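Local coordinates for protein aphrodisin (PDB 1E5P) that acts as an aphrodisiac pheromone that elicits copulatory behaviour in male hamsters, and is a secreted lipocalin with odorant-binding capacity, at residues Tyr11-Ala16 with Asn116-Glu121. Numbering follows the deposited sequence.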
loop_
_atom_site.group_PDB
_atom_site.type_symbol
_atom_site.label_atom_id
_atom_site.label_comp_id
_atom_site.label_asym_id
_atom_site.label_seq_id
_atom_site.Cartn_x
_atom_site.Cartn_y
_atom_site.Cartn_z
ATOM N N TYR A 11 3.690 8.202 -3.583
ATOM C CA TYR A 11 2.374 8.068 -4.191
ATOM C C TYR A 11 2.082 6.583 -4.419
ATOM O O TYR A 11 2.995 5.788 -4.538
ATOM C CB TYR A 11 2.333 8.760 -5.569
ATOM C CG TYR A 11 2.584 10.249 -5.498
ATOM C CD1 TYR A 11 1.571 11.110 -5.113
ATOM C CD2 TYR A 11 3.831 10.774 -5.804
ATOM C CE1 TYR A 11 1.781 12.476 -5.033
ATOM C CE2 TYR A 11 4.061 12.138 -5.732
ATOM C CZ TYR A 11 3.035 12.977 -5.353
ATOM O OH TYR A 11 3.236 14.333 -5.276
ATOM N N THR A 12 0.799 6.204 -4.439
ATOM C CA THR A 12 0.470 4.817 -4.787
ATOM C C THR A 12 0.506 4.692 -6.318
ATOM O O THR A 12 -0.181 5.456 -7.018
ATOM C CB THR A 12 -0.935 4.423 -4.318
ATOM O OG1 THR A 12 -1.044 4.644 -2.920
ATOM C CG2 THR A 12 -1.182 2.927 -4.571
ATOM N N ILE A 13 1.345 3.770 -6.796
ATOM C CA ILE A 13 1.415 3.589 -8.256
ATOM C C ILE A 13 0.481 2.444 -8.656
ATOM O O ILE A 13 -0.338 2.577 -9.573
ATOM C CB ILE A 13 2.841 3.303 -8.714
ATOM C CG1 ILE A 13 3.860 4.303 -8.130
ATOM C CG2 ILE A 13 2.899 3.296 -10.245
ATOM C CD1 ILE A 13 3.521 5.739 -8.394
ATOM N N VAL A 14 0.621 1.303 -7.997
ATOM C CA VAL A 14 -0.218 0.134 -8.326
ATOM C C VAL A 14 -0.612 -0.572 -7.035
ATOM O O VAL A 14 0.115 -0.499 -6.038
ATOM C CB VAL A 14 0.482 -0.888 -9.246
ATOM C CG1 VAL A 14 0.970 -0.347 -10.564
ATOM C CG2 VAL A 14 1.569 -1.623 -8.482
ATOM N N ILE A 15 -1.776 -1.230 -7.031
ATOM C CA ILE A 15 -2.194 -2.061 -5.939
ATOM C C ILE A 15 -2.736 -3.376 -6.551
ATOM O O ILE A 15 -3.445 -3.235 -7.560
ATOM C CB ILE A 15 -3.303 -1.505 -5.033
ATOM C CG1 ILE A 15 -2.880 -0.210 -4.339
ATOM C CG2 ILE A 15 -3.644 -2.535 -3.938
ATOM C CD1 ILE A 15 -4.032 0.488 -3.635
ATOM N N ALA A 16 -2.339 -4.491 -6.018
ATOM C CA ALA A 16 -2.863 -5.795 -6.470
ATOM C C ALA A 16 -3.505 -6.486 -5.270
ATOM O O ALA A 16 -2.960 -6.372 -4.162
ATOM C CB ALA A 16 -1.735 -6.652 -7.030
ATOM N N ASN A 116 6.158 8.386 -11.182
ATOM C CA ASN A 116 6.068 7.783 -12.509
ATOM C C ASN A 116 5.475 6.379 -12.482
ATOM O O ASN A 116 5.502 5.681 -11.480
ATOM C CB ASN A 116 7.476 7.701 -13.111
ATOM C CG ASN A 116 8.045 9.059 -13.491
ATOM O OD1 ASN A 116 7.318 9.893 -14.042
ATOM N ND2 ASN A 116 9.315 9.274 -13.190
ATOM N N ALA A 117 4.935 6.011 -13.647
ATOM C CA ALA A 117 4.450 4.644 -13.861
ATOM C C ALA A 117 5.649 3.700 -13.744
ATOM O O ALA A 117 6.805 4.091 -13.884
ATOM C CB ALA A 117 3.866 4.520 -15.266
ATOM N N LEU A 118 5.397 2.434 -13.478
ATOM C CA LEU A 118 6.435 1.436 -13.336
ATOM C C LEU A 118 7.170 1.195 -14.665
ATOM O O LEU A 118 6.507 1.228 -15.701
ATOM C CB LEU A 118 5.801 0.093 -12.938
ATOM C CG LEU A 118 5.168 -0.015 -11.558
ATOM C CD1 LEU A 118 5.182 -1.476 -11.087
ATOM C CD2 LEU A 118 5.828 0.876 -10.527
ATOM N N THR A 119 8.458 0.968 -14.584
ATOM C CA THR A 119 9.215 0.624 -15.813
ATOM C C THR A 119 8.971 -0.847 -16.086
ATOM O O THR A 119 8.428 -1.598 -15.263
ATOM C CB THR A 119 10.719 0.815 -15.575
ATOM O OG1 THR A 119 11.126 -0.061 -14.519
ATOM C CG2 THR A 119 11.046 2.246 -15.190
ATOM N N PRO A 120 9.442 -1.324 -17.241
ATOM C CA PRO A 120 9.272 -2.736 -17.570
ATOM C C PRO A 120 9.900 -3.625 -16.524
ATOM O O PRO A 120 9.311 -4.658 -16.147
ATOM C CB PRO A 120 9.923 -2.829 -18.946
ATOM C CG PRO A 120 9.586 -1.502 -19.562
ATOM C CD PRO A 120 9.802 -0.508 -18.424
ATOM N N GLU A 121 11.081 -3.282 -16.000
ATOM C CA GLU A 121 11.721 -4.112 -14.990
ATOM C C GLU A 121 10.936 -4.085 -13.672
ATOM O O GLU A 121 10.813 -5.110 -12.996
ATOM C CB GLU A 121 13.179 -3.724 -14.728
ATOM C CG GLU A 121 14.108 -4.121 -15.868
ATOM C CD GLU A 121 15.567 -3.832 -15.651
ATOM O OE1 GLU A 121 15.966 -3.311 -14.603
ATOM O OE2 GLU A 121 16.351 -4.191 -16.593
#
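Ile13 meets the chain leading to helix 120-132 through both branches of its side chain, against the backbone of Asn116 and Ala117. Its CG2 and CD1 each lie 3.7 Å from Asn116 O, so this carbonyl oxygen rests against two methyl groups. No hydrogen bond crosses between the segments. With CG1 beside the backbone N (chi1 -49°) and CG2 anti to it, the two branches are spread along the facing loop: CD1 stays at Asn116 O, while CG2 reaches on toward Ala117 and Leu118. CG2 lies 4.2 Å from Ala117 CA and packs 3.8 Å from Leu118 CD2, the two side chains crossing at a slant. Replacing Ile13 by an alanine would probably open a gap beside the Asn116 carbonyl and leave Leu118 CD2 without the methyl it packs on.

Ile13 and Val14 both stand opposite Val111 of strand 105-113, a classic beta bulge in the antiparallel pairing with strand 8-17. The break in alternation, with Ile13 at an almost helical psi of -51°, lets two successive side chains point toward the same loop. This is the part of the lipocalin fold where the last long strand of the barrel runs out into the helix that packs on its outer wall.

Val14 makes the looser contact, its CG1 4.3 Å from Leu118 CG in the conformer described, the side chain being modelled in two positions. Leu118 has its CG anti to its own carbonyl carbon (chi1 -68°), which brings the branched end nearer to strand 8-17. It also touches Val111, and both Val14 and Leu118 reach Leu126 of the helix. One residue on, Thr119 is the N-cap of that helix: its OG1 caps a backbone N just past Glu121 while its own N is hydrogen-bonded to Glu122 OE1, the reciprocal pattern of a capping box.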